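PDB 2RJZ: PilO protein from Pseudomonas aeruginosa, which pairs with PilN to form the foundation of the inner-membrane complex needed for assembly of functional type IV pili, which serve adhesion and twitching motility. Local coordinates for residues H109-K114 and L124-L129. Numbering follows the deposited sequence.
Sequences HDFEIK and LRMSIL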
# COMPACT_ATOMS: atom_id res chain seq x y z
N HIS A 109 3.55 -2.56 1.85
CA HIS A 109 4.49 -1.71 1.08
C HIS A 109 5.39 -2.54 0.18
O HIS A 109 4.89 -3.48 -0.43
CB HIS A 109 5.18 -0.73 2.01
CG HIS A 109 4.20 0.06 2.82
ND1 HIS A 109 3.73 1.30 2.44
CD2 HIS A 109 3.54 -0.25 3.96
CE1 HIS A 109 2.83 1.72 3.31
NE2 HIS A 109 2.70 0.80 4.25
N ASP A 110 6.67 -2.22 0.08
CA ASP A 110 7.55 -2.98 -0.76
C ASP A 110 7.71 -4.43 -0.31
O ASP A 110 7.60 -4.77 0.88
CB ASP A 110 8.90 -2.25 -0.91
CG ASP A 110 8.75 -0.86 -1.55
OD1 ASP A 110 7.66 -0.56 -2.10
OD2 ASP A 110 9.71 -0.07 -1.51
N PHE A 111 7.90 -5.30 -1.30
CA PHE A 111 8.10 -6.71 -1.06
C PHE A 111 9.14 -7.19 -2.06
O PHE A 111 9.33 -6.56 -3.11
CB PHE A 111 6.78 -7.50 -1.19
CG PHE A 111 6.24 -7.59 -2.60
CD1 PHE A 111 6.55 -8.69 -3.41
CD2 PHE A 111 5.40 -6.62 -3.10
CE1 PHE A 111 6.03 -8.79 -4.70
CE2 PHE A 111 4.90 -6.71 -4.40
CZ PHE A 111 5.22 -7.79 -5.20
N GLU A 112 9.81 -8.29 -1.71
CA GLU A 112 10.78 -8.91 -2.57
C GLU A 112 10.67 -10.42 -2.41
O GLU A 112 10.56 -10.93 -1.30
CB GLU A 112 12.22 -8.48 -2.25
CG GLU A 112 13.24 -9.21 -3.13
CD GLU A 112 14.57 -8.47 -3.29
OE1 GLU A 112 14.79 -7.42 -2.64
OE2 GLU A 112 15.42 -8.96 -4.07
N ILE A 113 10.72 -11.11 -3.54
CA ILE A 113 10.59 -12.56 -3.58
C ILE A 113 11.88 -13.20 -4.08
O ILE A 113 12.55 -12.66 -4.95
CB ILE A 113 9.38 -12.95 -4.46
CG1 ILE A 113 8.10 -12.38 -3.83
CG2 ILE A 113 9.31 -14.47 -4.70
CD1 ILE A 113 6.88 -12.46 -4.68
N LYS A 114 12.22 -14.34 -3.49
CA LYS A 114 13.34 -15.15 -3.94
C LYS A 114 13.04 -16.65 -3.76
O LYS A 114 12.52 -17.04 -2.73
CB LYS A 114 14.62 -14.77 -3.21
CG LYS A 114 15.88 -15.03 -4.04
CD LYS A 114 17.19 -14.69 -3.30
CE LYS A 114 18.40 -15.35 -4.01
NZ LYS A 114 18.61 -14.85 -5.46
N LEU A 124 8.98 -20.39 -2.45
CA LEU A 124 9.55 -19.06 -2.55
C LEU A 124 9.56 -18.32 -1.20
O LEU A 124 8.65 -18.45 -0.38
CB LEU A 124 8.82 -18.21 -3.60
CG LEU A 124 8.55 -18.77 -5.02
CD1 LEU A 124 7.63 -17.82 -5.80
CD2 LEU A 124 9.82 -19.03 -5.81
N ARG A 125 10.61 -17.53 -1.01
CA ARG A 125 10.74 -16.70 0.15
C ARG A 125 10.31 -15.29 -0.23
O ARG A 125 10.81 -14.75 -1.22
CB ARG A 125 12.19 -16.71 0.65
CG ARG A 125 12.39 -15.97 1.96
CD ARG A 125 13.80 -16.25 2.55
NE ARG A 125 13.84 -17.52 3.29
CZ ARG A 125 14.61 -18.56 2.99
NH1 ARG A 125 15.45 -18.51 1.96
NH2 ARG A 125 14.55 -19.65 3.74
N MET A 126 9.38 -14.71 0.53
CA MET A 126 8.98 -13.31 0.37
C MET A 126 9.30 -12.53 1.65
O MET A 126 8.94 -12.95 2.76
CB MET A 126 7.47 -13.18 0.08
CG MET A 126 7.01 -11.72 -0.27
SD MET A 126 5.27 -11.51 -0.74
CE MET A 126 4.47 -12.06 0.76
N SER A 127 9.96 -11.38 1.49
CA SER A 127 10.01 -10.38 2.55
C SER A 127 9.08 -9.21 2.19
O SER A 127 9.13 -8.71 1.07
CB SER A 127 11.44 -9.90 2.71
OG SER A 127 11.48 -8.96 3.77
N ILE A 128 8.19 -8.83 3.10
CA ILE A 128 7.25 -7.72 2.83
C ILE A 128 7.20 -6.75 4.01
O ILE A 128 7.22 -7.17 5.16
CB ILE A 128 5.83 -8.23 2.43
CG1 ILE A 128 4.94 -7.10 1.90
CG2 ILE A 128 5.13 -8.97 3.57
CD1 ILE A 128 3.60 -7.59 1.28
N LEU A 129 7.16 -5.46 3.72
CA LEU A 129 6.97 -4.47 4.78
C LEU A 129 5.48 -4.10 4.99
O LEU A 129 4.77 -3.73 4.03
CB LEU A 129 7.82 -3.23 4.48
CG LEU A 129 7.82 -2.09 5.51
CD1 LEU A 129 8.47 -2.59 6.80
CD2 LEU A 129 8.60 -0.91 4.91
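Met126 lies across Ile113 and Phe111 on the apolar face of an antiparallel beta hairpin in the periplasmic part of PilO. Met126 CB passes 4.0 Å from Ile113 CG1, and Met126 CG closes to 3.8 Å on both that carbon and Glu112 O, the carbonyl that takes the hydrogen bond from Ser127 N. With CG anti to the backbone N (chi1 -173°) and chi2 also extended, Met126 SD is carried on to the ring, 4.1 Å from Phe111 CD1. This Met-aromatic contact is oblique, the sulfur standing 48° off the ring normal. At chi3 (61°) the chain bends, turning CE off the extended line. Ile128 completes the row, Ile128 CG1 lying 3.6 Å from Phe111 CB, while Ile113 CG2 meets Leu124 CD1 at the other end.

Beneath these side chains, Glu112 pairs with Ser127 and Lys114 with Arg125, each through two backbone hydrogen bonds. Farther along, His109 and Asp110 together face Leu129, as in a beta bulge: Leu129 O accepts from His109 N at 2.8 Å, and Leu129 N donates to Asp110 O.

Strand 124-135 bonds onward to strand 76-87, and Leu92 and Val96 of helix 89-100 pack on Met126. Strand 106-115 is outermost in the chain's sheet, and Phe111 stacks on Phe111 of the second subunit.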